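Endo-beta-1,4-mannanase (Alicyclobacillus acidocaldarius, PDB 4CD8) hydrolyses internal beta-1,4-mannosidic linkages of mannans as a TIM-barrel glycoside hydrolase of family GH113. Local coordinates at residues 62-66 and 67-71; 80-83 and 84-88; 268-271 and 272-276. All blocks are in the same frame, centred on the assembly; numbering follows the deposited sequence.

The three contacts are local turns and helix ends at the ends of the strands of one TIM barrel. Contact 1 (62-71) spans strand 63-64 and the loop to helix 73-85; contact 2 (80-88) closes that helix and leads into strand 89-98, about 24 Å away between centres. Contact 3 (268-276) runs onto the start of strand 275-283, about 37 Å from contact 1 and 27 Å from contact 2 between centres. The side chain of Val69 is about 12 Å from the bound beta-D-mannopyranose, consistent with a place on the substrate side. The helix-to-strand turns of contacts 2 and 3 belong to the barrel end opposite the one that carries the active site.

Contact 1. Residues 62-66 and 67-71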
# COMPACT_ATOMS: atom_id res chain seq x y z
N ALA A 62 4.11 -18.71 -11.51
CA ALA A 62 4.47 -17.70 -12.49
C ALA A 62 3.88 -16.36 -12.15
O ALA A 62 2.72 -16.27 -11.77
CB ALA A 62 3.99 -18.13 -13.88
N ILE A 63 4.68 -15.32 -12.34
CA ILE A 63 4.26 -13.94 -12.21
C ILE A 63 4.65 -13.12 -13.45
O ILE A 63 5.80 -13.11 -13.91
CB ILE A 63 4.90 -13.26 -10.96
CG1 ILE A 63 4.71 -14.12 -9.70
CG2 ILE A 63 4.28 -11.89 -10.78
CD1 ILE A 63 5.47 -13.59 -8.51
N ALA A 64 3.65 -12.42 -13.98
CA ALA A 64 3.84 -11.54 -15.13
C ALA A 64 3.97 -10.11 -14.67
O ALA A 64 3.07 -9.54 -14.07
CB ALA A 64 2.64 -11.69 -16.09
N TYR A 65 5.12 -9.51 -14.95
CA TYR A 65 5.32 -8.09 -14.66
C TYR A 65 6.25 -7.45 -15.67
O TYR A 65 6.88 -8.15 -16.49
CB TYR A 65 5.86 -7.90 -13.24
CG TYR A 65 7.18 -8.63 -12.98
CD1 TYR A 65 7.18 -9.96 -12.56
CD2 TYR A 65 8.40 -8.00 -13.18
CE1 TYR A 65 8.36 -10.64 -12.31
CE2 TYR A 65 9.60 -8.66 -12.93
CZ TYR A 65 9.57 -9.98 -12.50
OH TYR A 65 10.72 -10.64 -12.27
N GLY A 66 6.37 -6.13 -15.60
CA GLY A 66 6.96 -5.36 -16.66
C GLY A 66 6.03 -5.35 -17.87
O GLY A 66 4.92 -5.87 -17.81
N PRO A 67 6.44 -4.66 -18.92
CA PRO A 67 5.67 -4.59 -20.16
C PRO A 67 5.42 -6.00 -20.64
O PRO A 67 6.28 -6.84 -20.52
CB PRO A 67 6.61 -3.83 -21.11
CG PRO A 67 7.46 -3.03 -20.19
CD PRO A 67 7.73 -3.97 -19.06
N PRO A 68 4.24 -6.28 -21.19
CA PRO A 68 3.13 -5.39 -21.47
C PRO A 68 2.08 -5.29 -20.36
O PRO A 68 1.03 -4.66 -20.55
CB PRO A 68 2.49 -6.08 -22.70
CG PRO A 68 2.66 -7.51 -22.39
CD PRO A 68 4.01 -7.63 -21.73
N VAL A 69 2.34 -5.92 -19.22
CA VAL A 69 1.37 -6.00 -18.15
C VAL A 69 1.39 -4.75 -17.30
O VAL A 69 0.39 -4.02 -17.22
CB VAL A 69 1.65 -7.25 -17.30
CG1 VAL A 69 0.75 -7.27 -16.05
CG2 VAL A 69 1.50 -8.49 -18.18
N THR A 70 2.54 -4.48 -16.70
CA THR A 70 2.65 -3.33 -15.80
C THR A 70 3.35 -2.13 -16.44
O THR A 70 3.97 -2.24 -17.51
CB THR A 70 3.47 -3.68 -14.51
OG1 THR A 70 4.86 -3.78 -14.85
CG2 THR A 70 2.99 -4.96 -13.94
N VAL A 71 3.29 -1.01 -15.73
CA VAL A 71 4.12 0.14 -16.03
C VAL A 71 5.58 -0.32 -16.23
O VAL A 71 6.06 -1.22 -15.58
CB VAL A 71 4.06 1.20 -14.91
CG1 VAL A 71 2.73 1.92 -14.96
CG2 VAL A 71 4.28 0.60 -13.52
O HOH W 1 5.57 -9.08 -18.80
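Gly66 O is gripped by two amides of the segment that follows it. Val69 N comes in within the carbonyl plane, on a lone pair, at 2.9 Å from Gly66 O, although with a bent N-H. Thr70 N reaches the same Gly66 O from above that plane at 3.0 Å, and its N-H is the straighter, at 160°. In the other direction Gly66 N gives a weak bond to Thr70 OG1, 2.9 Å long and bent to 123°. Thr70 OG1 is placed for this by chi1 of 73°, between its backbone N and carbonyl carbon, and it donates a hydrogen bond to Val71 O, 2.9 Å away. The hydroxyl therefore links the glycine amide to the next carbonyl along, while Thr70 CG2 lies against Tyr65 CA and CB.

The chain makes a tight loop here between the short strand 63-64, which pairs antiparallel with strand 46-55, and helix 73-85, probably on the substrate side of the TIM barrel. Gly66 has positive phi, and a side chain on it would run into Pro67 CD; the peptide bond between Pro67 and Pro68 is cis, which with the Val69 N to Gly66 O bond makes Gly66-Val69 a type VIa beta turn. The Thr70 N bond to that oxygen is the next along, from i+4 to i. Water 1 lies between Tyr65 O (2.8 Å) and Pro67 O (2.9 Å), within hydrogen-bonding distance of both. Val69 CG2 packs on Ala64 CB at 4.0 Å, while CG1 lies near Ala64 O.

Further out, backbone bonds tie Val69 to His24 and Val71 to Gly22. The side chain of Val69 packs on Leu54 of strand 46-55, and Thr70 rests on Phe51 of that strand and on Tyr134 of helix 120-140, whose Met130 touches Tyr65.

Contact 2. Residues 80-83 and 84-88; sequences AELA and HALGL
The imidazole of His84 lies one helical turn after Ala80 and approaches Ala80 O obliquely. Its ND1 comes to 3.1 Å from Ala80 O, but the angle is too poor for a hydrogen bond; that oxygen is taken by His84 N at 2.8 Å. The ring reaches this place with CG anti to the carbonyl carbon (chi1 -79°), beside the backbone N. NE2 is hydrogen-bonded to Glu144 OE1, and the side chain also packs on Val90 of strand 89-98. An alanine here would remove the imidazole and is likely to leave the Glu144 carboxylate without this partner and open a gap beside Val90.

Leu82 and Leu86 follow along another side of the helix, their side chains crossing obliquely with the two CD1 methyls 3.8 Å apart; beyond them lies helix 30-40, where Leu82 meets Met36 and Leu86 meets Ala40. Inward, Ala83 CB touches Leu88 CD1 at 4.2 Å, and both residues pack on Val47 of strand 46-55.

The helical bonds run on through Ala85 N to Glu81 O and Leu86 N to Leu82 O, after which the pattern changes. Ala83 O takes Leu88 N at 3.0 Å, five residues on, and inside that bond Gly87 N reaches His84 O, also at 3.0 Å. Gly87 has a phi of 91°, where a side chain would collide with the carbonyl oxygen of Leu86. This is a Schellman motif, the C-terminal cap that ends helix 73-85 and turns the chain into barrel strand 89-98.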
# COMPACT_ATOMS: atom_id res chain seq x y z
N ALA A 80 8.39 8.67 -10.24
CA ALA A 80 9.21 8.97 -9.06
C ALA A 80 9.90 10.33 -9.19
O ALA A 80 10.01 11.09 -8.20
CB ALA A 80 10.22 7.89 -8.82
N GLU A 81 10.40 10.62 -10.38
CA GLU A 81 11.15 11.87 -10.60
C GLU A 81 10.23 13.09 -10.45
O GLU A 81 10.58 14.10 -9.82
CB GLU A 81 11.82 11.79 -11.95
CG GLU A 81 12.50 13.02 -12.49
CD GLU A 81 12.83 12.82 -13.96
OE1 GLU A 81 13.53 11.82 -14.25
OE2 GLU A 81 12.36 13.60 -14.82
N LEU A 82 9.01 12.95 -10.96
CA LEU A 82 8.01 13.98 -10.84
C LEU A 82 7.61 14.19 -9.36
O LEU A 82 7.58 15.30 -8.85
CB LEU A 82 6.78 13.59 -11.68
CG LEU A 82 5.59 14.56 -11.60
CD1 LEU A 82 5.99 15.98 -12.01
CD2 LEU A 82 4.43 14.06 -12.47
N ALA A 83 7.33 13.09 -8.67
CA ALA A 83 6.96 13.17 -7.26
C ALA A 83 8.08 13.84 -6.48
O ALA A 83 7.83 14.73 -5.66
CB ALA A 83 6.70 11.80 -6.66
N HIS A 84 9.31 13.40 -6.74
CA HIS A 84 10.41 14.00 -6.00
C HIS A 84 10.58 15.48 -6.29
O HIS A 84 10.93 16.27 -5.41
CB HIS A 84 11.70 13.25 -6.35
CG HIS A 84 11.85 11.95 -5.63
ND1 HIS A 84 12.40 10.82 -6.21
CD2 HIS A 84 11.55 11.59 -4.35
CE1 HIS A 84 12.42 9.84 -5.32
NE2 HIS A 84 11.92 10.29 -4.19
N ALA A 85 10.39 15.86 -7.54
CA ALA A 85 10.50 17.25 -7.95
C ALA A 85 9.42 18.12 -7.34
O ALA A 85 9.59 19.35 -7.27
CB ALA A 85 10.49 17.37 -9.46
N LEU A 86 8.30 17.49 -6.98
CA LEU A 86 7.21 18.15 -6.30
C LEU A 86 7.36 18.12 -4.77
O LEU A 86 6.47 18.55 -4.04
CB LEU A 86 5.88 17.54 -6.72
CG LEU A 86 5.56 17.68 -8.18
CD1 LEU A 86 4.49 16.66 -8.54
CD2 LEU A 86 5.13 19.10 -8.48
N GLY A 87 8.47 17.57 -4.27
CA GLY A 87 8.76 17.65 -2.84
C GLY A 87 8.23 16.48 -2.04
O GLY A 87 8.28 16.46 -0.82
N LEU A 88 7.70 15.46 -2.73
CA LEU A 88 7.23 14.26 -2.05
C LEU A 88 8.37 13.24 -1.80
O LEU A 88 9.29 13.15 -2.59
CB LEU A 88 6.14 13.58 -2.90
CG LEU A 88 4.86 14.43 -3.05
CD1 LEU A 88 4.00 13.86 -4.18
CD2 LEU A 88 4.09 14.48 -1.72

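Contact 3. Residues 268-271 and 272-276; sequences AMPD and EPWFK
A Met-aromatic contact lies inside the connection from helix 255-268 to strand 275-283, one of the helix-to-strand returns of the TIM barrel. Met269, the first residue past the helix, sets its methyl CE 3.5 Å from the centroid of the Phe275 ring, only 6° off the ring normal: a CH-pi contact over the centre of one face. Bends at chi2 and chi3 fold the chain back to bring CE there, while Met269 SD stays above the same face at 4.9 Å from the centroid. CE also touches Trp274 CH2 at 4.0 Å.

Pro270 meets two partners, its CG 4.0 Å from Trp274 CZ2 and its CB 3.6 Å from Glu272 OE2. The Glu272 side chain, extended beyond CG, brings its carboxylate to the edge of the indole: Trp274 NE1 gives a nearly straight bond (167°) to Glu272 OE1, 2.7 Å long, in the ring plane and on the anti lone pair. The bond, with the packing around the indole, probably restrains its rotation, and a salt bridge from Arg217 to the same OE1 would probably hold the carboxylate in its ionised form. A type I turn runs from Glu272 to Phe275.

Around it, helix 209-223 meets Pro270 through Val213 and Trp274 through Ala220, while Phe229 of the parallel neighbour strand 227-232 touches both Met269 and Phe275.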
# COMPACT_ATOMS: atom_id res chain seq x y z
N ALA A 268 -9.81 7.83 16.78
CA ALA A 268 -9.29 6.65 17.48
C ALA A 268 -7.76 6.63 17.70
O ALA A 268 -7.30 6.16 18.76
CB ALA A 268 -9.74 5.39 16.76
N MET A 269 -6.98 7.13 16.75
CA MET A 269 -5.53 6.95 16.77
C MET A 269 -4.90 7.95 17.71
O MET A 269 -5.14 9.13 17.58
CB MET A 269 -4.91 7.09 15.37
CG MET A 269 -5.29 5.98 14.39
SD MET A 269 -5.04 4.31 15.02
CE MET A 269 -3.25 4.23 15.14
N PRO A 270 -4.09 7.48 18.67
CA PRO A 270 -3.52 8.42 19.63
C PRO A 270 -2.29 9.14 19.09
O PRO A 270 -1.74 8.75 18.06
CB PRO A 270 -3.15 7.52 20.80
CG PRO A 270 -2.78 6.23 20.17
CD PRO A 270 -3.70 6.10 18.97
N ASP A 271 -1.86 10.20 19.79
CA ASP A 271 -0.66 10.90 19.40
C ASP A 271 0.47 10.31 20.25
O ASP A 271 0.85 10.87 21.26
CB ASP A 271 -0.82 12.41 19.62
CG ASP A 271 0.42 13.19 19.23
OD1 ASP A 271 1.30 12.62 18.55
OD2 ASP A 271 0.51 14.33 19.61
N GLU A 272 0.94 9.14 19.79
CA GLU A 272 1.98 8.41 20.52
C GLU A 272 3.10 8.05 19.56
O GLU A 272 2.86 7.79 18.39
CB GLU A 272 1.40 7.18 21.19
CG GLU A 272 0.45 7.57 22.30
CD GLU A 272 -0.32 6.42 22.89
OE1 GLU A 272 -0.08 5.26 22.54
OE2 GLU A 272 -1.18 6.69 23.74
N PRO A 273 4.35 8.01 20.07
CA PRO A 273 5.52 7.85 19.17
C PRO A 273 5.61 6.56 18.33
O PRO A 273 6.31 6.54 17.32
CB PRO A 273 6.74 8.00 20.10
CG PRO A 273 6.20 7.95 21.52
CD PRO A 273 4.74 8.33 21.46
N TRP A 274 4.96 5.49 18.80
CA TRP A 274 4.96 4.20 18.08
C TRP A 274 4.19 4.22 16.77
O TRP A 274 4.42 3.36 15.92
CB TRP A 274 4.41 3.08 18.98
CG TRP A 274 2.98 3.28 19.37
CD1 TRP A 274 2.53 3.90 20.49
CD2 TRP A 274 1.81 2.91 18.62
NE1 TRP A 274 1.17 3.93 20.50
CE2 TRP A 274 0.70 3.32 19.37
CE3 TRP A 274 1.60 2.25 17.39
CZ2 TRP A 274 -0.60 3.13 18.93
CZ3 TRP A 274 0.29 2.04 16.97
CH2 TRP A 274 -0.79 2.48 17.74
N PHE A 275 3.31 5.19 16.62
CA PHE A 275 2.48 5.27 15.41
C PHE A 275 3.06 6.33 14.46
O PHE A 275 3.22 7.51 14.82
CB PHE A 275 1.07 5.62 15.77
CG PHE A 275 0.17 5.74 14.57
CD1 PHE A 275 0.06 4.71 13.70
CD2 PHE A 275 -0.54 6.91 14.34
CE1 PHE A 275 -0.77 4.82 12.58
CE2 PHE A 275 -1.38 7.01 13.26
CZ PHE A 275 -1.48 5.95 12.37
N LYS A 276 3.36 5.90 13.25
CA LYS A 276 4.04 6.75 12.30
C LYS A 276 3.21 7.16 11.07
O LYS A 276 3.72 7.79 10.19
CB LYS A 276 5.35 6.10 11.87
CG LYS A 276 6.42 6.27 12.93
CD LYS A 276 6.95 7.69 13.00
CE LYS A 276 8.16 7.72 13.91
NZ LYS A 276 8.59 9.11 14.20